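Side-chain contacts in signal recognition particle receptor FtsY (Sulfolobus acidocaldarius, PDB 5L3S), which probably acts as the receptor that docks the signal recognition particle, and joins a helical bundle to a P-loop nucleotide-binding domain: residues Thr88-Lys93 with Val270-Val275; Lys120-Leu125 with Ser153-Gln158. All coordinates share one frame; numbering follows the deposited sequence.

Interaction 1: Thr88-Lys93 with Val270-Val275; sequences TDLIEK and VVYMGV. With GNP (phosphoaminophosphonic acid-guanylate ester), chain R.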
loop_
_atom_site.group_PDB
_atom_site.type_symbol
_atom_site.label_atom_id
_atom_site.label_comp_id
_atom_site.label_asym_id
_atom_site.label_seq_id
_atom_site.Cartn_x
_atom_site.Cartn_y
_atom_site.Cartn_z
ATOM N N THR B 88 -26.569 5.320 -2.584
ATOM C CA THR B 88 -26.931 6.646 -2.095
ATOM C C THR B 88 -25.732 7.334 -1.449
ATOM O O THR B 88 -24.919 6.691 -0.780
ATOM C CB THR B 88 -28.083 6.569 -1.072
ATOM O OG1 THR B 88 -29.178 5.846 -1.647
ATOM C CG2 THR B 88 -28.556 7.962 -0.683
ATOM N N ASP B 89 -25.620 8.642 -1.667
ATOM C CA ASP B 89 -24.564 9.443 -1.056
ATOM C C ASP B 89 -24.595 9.297 0.465
ATOM O O ASP B 89 -25.671 9.298 1.066
ATOM C CB ASP B 89 -24.738 10.908 -1.454
ATOM C CG ASP B 89 -23.739 11.818 -0.775
ATOM O OD1 ASP B 89 -22.545 11.765 -1.134
ATOM O OD2 ASP B 89 -24.149 12.592 0.112
ATOM N N LEU B 90 -23.419 9.190 1.084
ATOM C CA LEU B 90 -23.333 8.872 2.508
ATOM C C LEU B 90 -23.953 9.940 3.396
ATOM O O LEU B 90 -24.589 9.631 4.401
ATOM C CB LEU B 90 -21.880 8.632 2.930
ATOM C CG LEU B 90 -21.671 8.342 4.417
ATOM C CD1 LEU B 90 -22.449 7.100 4.837
ATOM C CD2 LEU B 90 -20.203 8.179 4.730
ATOM N N ILE B 91 -23.751 11.198 3.036
ATOM C CA ILE B 91 -24.309 12.282 3.830
ATOM C C ILE B 91 -25.834 12.251 3.754
ATOM O O ILE B 91 -26.513 12.432 4.764
ATOM C CB ILE B 91 -23.740 13.643 3.396
ATOM C CG1 ILE B 91 -22.253 13.712 3.757
ATOM C CG2 ILE B 91 -24.496 14.787 4.067
ATOM C CD1 ILE B 91 -21.464 14.635 2.867
ATOM N N GLU B 92 -26.367 11.976 2.566
ATOM C CA GLU B 92 -27.816 11.867 2.408
ATOM C C GLU B 92 -28.334 10.676 3.211
ATOM O O GLU B 92 -29.393 10.765 3.835
ATOM C CB GLU B 92 -28.217 11.761 0.925
ATOM C CG GLU B 92 -29.704 11.492 0.703
ATOM C CD GLU B 92 -30.041 11.204 -0.750
ATOM O OE1 GLU B 92 -29.232 11.563 -1.634
ATOM O OE2 GLU B 92 -31.113 10.611 -1.008
ATOM N N LYS B 93 -27.569 9.585 3.217
ATOM C CA LYS B 93 -27.876 8.401 4.026
ATOM C C LYS B 93 -28.006 8.759 5.503
ATOM O O LYS B 93 -28.975 8.385 6.158
ATOM C CB LYS B 93 -26.770 7.349 3.910
ATOM C CG LYS B 93 -26.887 6.348 2.768
ATOM C CD LYS B 93 -25.770 5.297 2.896
ATOM C CE LYS B 93 -25.621 4.424 1.652
ATOM N NZ LYS B 93 -26.695 3.397 1.556
ATOM N N VAL B 270 -16.592 2.193 -4.350
ATOM C CA VAL B 270 -15.707 3.149 -3.723
ATOM C C VAL B 270 -16.531 4.405 -3.525
ATOM O O VAL B 270 -17.180 4.865 -4.469
ATOM C CB VAL B 270 -14.514 3.476 -4.633
ATOM C CG1 VAL B 270 -13.636 4.559 -4.000
ATOM C CG2 VAL B 270 -13.694 2.212 -4.930
ATOM N N VAL B 271 -16.550 4.952 -2.310
ATOM C CA VAL B 271 -17.363 6.149 -2.056
ATOM C C VAL B 271 -16.539 7.443 -2.007
ATOM O O VAL B 271 -17.030 8.507 -2.378
ATOM C CB VAL B 271 -18.240 6.012 -0.781
ATOM C CG1 VAL B 271 -19.401 5.066 -1.035
ATOM C CG2 VAL B 271 -17.383 5.549 0.411
ATOM N N TYR B 272 -15.293 7.359 -1.550
ATOM C CA TYR B 272 -14.426 8.532 -1.539
ATOM C C TYR B 272 -13.004 8.138 -1.883
ATOM O O TYR B 272 -12.642 6.978 -1.800
ATOM C CB TYR B 272 -14.411 9.199 -0.159
ATOM C CG TYR B 272 -15.744 9.685 0.285
ATOM C CD1 TYR B 272 -16.239 10.894 -0.169
ATOM C CD2 TYR B 272 -16.526 8.931 1.145
ATOM C CE1 TYR B 272 -17.480 11.356 0.218
ATOM C CE2 TYR B 272 -17.783 9.373 1.534
ATOM C CZ TYR B 272 -18.251 10.589 1.072
ATOM O OH TYR B 272 -19.490 11.042 1.454
ATOM N N MET B 273 -12.204 9.121 -2.278
ATOM C CA MET B 273 -10.781 8.901 -2.444
ATOM C C MET B 273 -9.965 9.924 -1.656
ATOM O O MET B 273 -10.246 11.125 -1.696
ATOM C CB MET B 273 -10.414 8.960 -3.920
ATOM C CG MET B 273 -10.883 7.729 -4.701
ATOM S SD MET B 273 -10.585 8.011 -6.425
ATOM C CE MET B 273 -11.630 9.450 -6.612
ATOM N N GLY B 274 -8.950 9.435 -0.958
ATOM C CA GLY B 274 -7.996 10.289 -0.278
ATOM C C GLY B 274 -6.921 10.749 -1.234
ATOM O O GLY B 274 -6.366 9.956 -1.982
ATOM N N VAL B 275 -6.650 12.044 -1.242
ATOM C CA VAL B 275 -5.687 12.590 -2.181
ATOM C C VAL B 275 -4.649 13.477 -1.492
ATOM O O VAL B 275 -4.158 14.433 -2.076
ATOM C CB VAL B 275 -6.402 13.389 -3.300
ATOM C CG1 VAL B 275 -7.222 12.456 -4.183
ATOM C CG2 VAL B 275 -7.290 14.458 -2.693
HETATM P PG GNP R . -2.509 1.824 11.344
HETATM O O1G GNP R . -3.516 2.314 12.358
HETATM O O2G GNP R . -1.127 1.620 11.950
HETATM O O3G GNP R . -2.873 0.511 10.686
HETATM N N3B GNP R . -2.368 2.926 10.193
HETATM P PB GNP R . -3.676 3.611 9.511
HETATM O O1B GNP R . -4.568 4.120 10.553
HETATM O O2B GNP R . -4.309 2.633 8.613
HETATM O O3A GNP R . -3.128 4.760 8.692
HETATM P PA GNP R . -2.752 6.185 9.122
HETATM O O1A GNP R . -3.972 7.053 9.197
HETATM O O2A GNP R . -1.863 6.167 10.325
HETATM O "O5'" GNP R . -1.970 6.773 7.896
HETATM C "C5'" GNP R . -0.666 6.256 7.476
HETATM C "C4'" GNP R . 0.066 7.341 6.705
HETATM O "O4'" GNP R . -0.560 7.551 5.386
HETATM C "C3'" GNP R . 0.053 8.697 7.382
HETATM O "O3'" GNP R . 1.282 9.347 7.112
HETATM C "C2'" GNP R . -1.094 9.435 6.669
HETATM O "O2'" GNP R . -0.905 10.838 6.703
HETATM C "C1'" GNP R . -0.828 8.925 5.244
HETATM N N9 GNP R . -1.994 9.061 4.373
HETATM C C8 GNP R . -3.283 8.660 4.600
HETATM N N7 GNP R . -4.103 8.914 3.595
HETATM C C5 GNP R . -3.274 9.516 2.652
HETATM C C6 GNP R . -3.578 10.015 1.367
HETATM O O6 GNP R . -4.695 10.019 0.830
HETATM N N1 GNP R . -2.460 10.566 0.734
HETATM C C2 GNP R . -1.189 10.592 1.288
HETATM N N2 GNP R . -0.210 11.144 0.573
HETATM N N3 GNP R . -0.901 10.125 2.497
HETATM C C4 GNP R . -1.983 9.613 3.116
HETATM O O HOH W 1 -21.052 8.571 -0.463
#

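Interaction 2: Lys120-Leu125 with Ser153-Gln158; sequences KVVNML and SKLEVQ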
loop_
_atom_site.group_PDB
_atom_site.type_symbol
_atom_site.label_atom_id
_atom_site.label_comp_id
_atom_site.label_asym_id
_atom_site.label_seq_id
_atom_site.Cartn_x
_atom_site.Cartn_y
_atom_site.Cartn_z
ATOM N N LYS B 120 -10.484 13.155 7.982
ATOM C CA LYS B 120 -11.050 13.796 6.803
ATOM C C LYS B 120 -12.572 13.676 6.795
ATOM O O LYS B 120 -13.274 14.603 6.383
ATOM C CB LYS B 120 -10.505 13.145 5.516
ATOM C CG LYS B 120 -8.989 13.217 5.355
ATOM C CD LYS B 120 -8.572 12.504 4.071
ATOM C CE LYS B 120 -7.052 12.459 3.921
ATOM N NZ LYS B 120 -6.674 11.874 2.589
ATOM N N VAL B 121 -13.070 12.518 7.223
ATOM C CA VAL B 121 -14.507 12.289 7.269
ATOM C C VAL B 121 -15.148 13.206 8.306
ATOM O O VAL B 121 -16.192 13.809 8.054
ATOM C CB VAL B 121 -14.846 10.799 7.528
ATOM C CG1 VAL B 121 -16.357 10.620 7.752
ATOM C CG2 VAL B 121 -14.403 9.939 6.335
ATOM N N VAL B 122 -14.526 13.334 9.470
ATOM C CA VAL B 122 -14.979 14.341 10.435
ATOM C C VAL B 122 -15.053 15.733 9.810
ATOM O O VAL B 122 -16.044 16.448 9.974
ATOM C CB VAL B 122 -14.039 14.424 11.664
ATOM C CG1 VAL B 122 -14.428 15.624 12.550
ATOM C CG2 VAL B 122 -14.097 13.134 12.448
ATOM N N ASN B 123 -13.989 16.126 9.108
ATOM C CA ASN B 123 -13.983 17.430 8.448
ATOM C C ASN B 123 -15.135 17.592 7.456
ATOM O O ASN B 123 -15.777 18.639 7.403
ATOM C CB ASN B 123 -12.660 17.695 7.742
ATOM C CG ASN B 123 -12.585 19.085 7.174
ATOM O OD1 ASN B 123 -12.506 20.058 7.912
ATOM N ND2 ASN B 123 -12.616 19.190 5.850
ATOM N N MET B 124 -15.415 16.545 6.694
ATOM C CA MET B 124 -16.480 16.617 5.702
ATOM C C MET B 124 -17.823 16.724 6.427
ATOM O O MET B 124 -18.671 17.523 6.047
ATOM C CB MET B 124 -16.450 15.401 4.771
ATOM C CG MET B 124 -17.609 15.365 3.764
ATOM S SD MET B 124 -17.544 13.846 2.805
ATOM C CE MET B 124 -17.501 12.607 4.096
ATOM N N LEU B 125 -17.993 15.946 7.496
ATOM C CA LEU B 125 -19.245 15.967 8.269
ATOM C C LEU B 125 -19.500 17.330 8.926
ATOM O O LEU B 125 -20.641 17.831 8.931
ATOM C CB LEU B 125 -19.262 14.835 9.314
ATOM C CG LEU B 125 -19.287 13.402 8.755
ATOM C CD1 LEU B 125 -19.037 12.342 9.841
ATOM C CD2 LEU B 125 -20.596 13.112 8.037
ATOM N N SER B 153 -8.548 17.250 18.575
ATOM C CA SER B 153 -8.320 18.593 19.087
ATOM C C SER B 153 -8.337 19.654 17.977
ATOM O O SER B 153 -8.937 20.725 18.129
ATOM C CB SER B 153 -7.004 18.637 19.869
ATOM O OG SER B 153 -6.699 19.960 20.270
ATOM N N LYS B 154 -7.678 19.366 16.862
ATOM C CA LYS B 154 -7.645 20.318 15.758
ATOM C C LYS B 154 -9.023 20.456 15.076
ATOM O O LYS B 154 -9.391 21.541 14.612
ATOM C CB LYS B 154 -6.569 19.905 14.741
ATOM C CG LYS B 154 -6.296 20.941 13.660
ATOM C CD LYS B 154 -4.974 20.655 12.948
ATOM C CE LYS B 154 -4.865 21.404 11.622
ATOM N NZ LYS B 154 -4.962 22.882 11.792
ATOM N N LEU B 155 -9.778 19.360 15.013
ATOM C CA LEU B 155 -11.118 19.388 14.406
ATOM C C LEU B 155 -12.171 19.865 15.411
ATOM O O LEU B 155 -13.331 20.095 15.058
ATOM C CB LEU B 155 -11.484 17.999 13.894
ATOM C CG LEU B 155 -10.589 17.471 12.765
ATOM C CD1 LEU B 155 -10.622 15.975 12.773
ATOM C CD2 LEU B 155 -11.057 18.018 11.426
ATOM N N GLU B 156 -11.750 20.007 16.662
ATOM C CA GLU B 156 -12.624 20.417 17.768
ATOM C C GLU B 156 -13.814 19.483 17.942
ATOM O O GLU B 156 -14.960 19.921 18.043
ATOM C CB GLU B 156 -13.089 21.871 17.611
ATOM C CG GLU B 156 -11.964 22.882 17.677
ATOM C CD GLU B 156 -12.455 24.309 17.585
ATOM O OE1 GLU B 156 -13.034 24.674 16.542
ATOM O OE2 GLU B 156 -12.267 25.068 18.556
ATOM N N VAL B 157 -13.542 18.188 17.946
ATOM C CA VAL B 157 -14.580 17.211 18.221
ATOM C C VAL B 157 -14.149 16.343 19.381
ATOM O O VAL B 157 -12.954 16.221 19.660
ATOM C CB VAL B 157 -14.882 16.320 16.995
ATOM C CG1 VAL B 157 -15.405 17.171 15.847
ATOM C CG2 VAL B 157 -13.651 15.542 16.575
ATOM N N GLN B 158 -15.120 15.742 20.056
ATOM C CA GLN B 158 -14.833 14.889 21.205
ATOM C C GLN B 158 -14.250 13.535 20.807
ATOM O O GLN B 158 -14.777 12.852 19.932
ATOM C CB GLN B 158 -16.101 14.659 22.018
ATOM C CG GLN B 158 -15.971 13.519 23.019
ATOM C CD GLN B 158 -15.561 13.995 24.399
ATOM O OE1 GLN B 158 -16.217 14.849 24.984
ATOM N NE2 GLN B 158 -14.467 13.438 24.927
#

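Interaction 1: Thr88-Lys93 with Val270-Val275
Tyr272 reaches from strand 270-274 to the first turn of helix 90-96, where Leu90 receives it. These two residues supply most of the 134 Å² buried here. The two side chains cross at about a right angle: Leu90 CD2 lies at the ring edge, near its plane, 4.2 Å from Tyr272 CE2, while Leu90 CB sits 3.7 Å from Tyr272 OH. Tyrosine suits the place because its long ring spans the gap between strand and helix and delivers a polar atom to the helix start. CG of Tyr272 stands anti to the carbonyl carbon (chi1 -61°), which swings the ring off the strand towards Leu90. No direct hydrogen bond joins the segments; instead a water accepts from Leu90 N at 2.9 Å and makes a weak bond with Tyr272 OH at 3.5 Å. Asp89 is the N-cap: its OD2 takes weak bonds from the amides of Ile91 and Glu92, a role for which a short carboxylate is well fitted. Ile91 CD1 comes more loosely near the hydroxyl, where helix 114-127 also packs. At the C-terminal end of the strand, Gly274 C lies 3.1 Å from O6 of GNP. The arrangement is a capped helix start packed against a strand of the central sheet in a P-loop NTPase fold, the same strand leading into the guanine pocket.

Interaction 2: Lys120-Leu125 with Ser153-Gln158
Val122 of helix 114-127 meets Leu155 and Val157, around the end of helix 144-155, where a Schellman motif turns the chain towards the next strand of the P-loop NTPase fold. The tight part is wholly apolar. Val122 CG1 lies 3.8 Å from Leu155 CD1, the two side chains crossing at a slant, and the same methyl meets Val157 CG1 tip to tip, also at 3.8 Å. One branch of Val122 thus serves both partners, because CG1 stands anti to the backbone N (chi1 172°) and points out from the helix. A compact branched valine suits this central place, whereas the longer leucine can divide its two methyls: CD1 goes to Val122 and CD2 to CB of Asn123, 4.0 Å away. Thr132 and Leu188 of the sheet add to the packing on Val122.

The outer side is looser. Asn123, partly exposed, meets Leu155 through CB, the part of it that is apolar, and Tyr279 touches Asn123, Lys154 and Leu155 there. Exposed Lys154 and Glu156 mark the solvent side. Glu156 has positive phi (57°), the C-prime conformation that reverses the chain and lets Val157 come back towards Val122; in the same motif Val157 N bonds back to the preceding helical turn. The carbonyl oxygen of Leu155, near the helix end, accepts a hydrogen bond from Lys126 NZ, while Glu156 N bonds weakly to Ser153 O at 3.3 Å.

How the interactions relate
The two contacts have centres about 16 Å apart, and interaction 1 touches the helix 114-127 that carries one side of interaction 2. In chain order, interaction 2 is nested within the loop closed by interaction 1: helix 90-96 comes first, then helices 114-127 and 144-155, and finally strand 270-274. Both border the same mixed sheet, interaction 2 leading into its outermost strand 158-160 and interaction 1 using strand 270-274 towards the other flank. Met124, on the helix of interaction 2, packs its SD 3.6 Å from Tyr272 CE1. Lys120 places NZ 3.5 Å from Gly274 CA and bonds weakly to O6 of GNP, so helix 114-127 ties this packing to the nucleotide site.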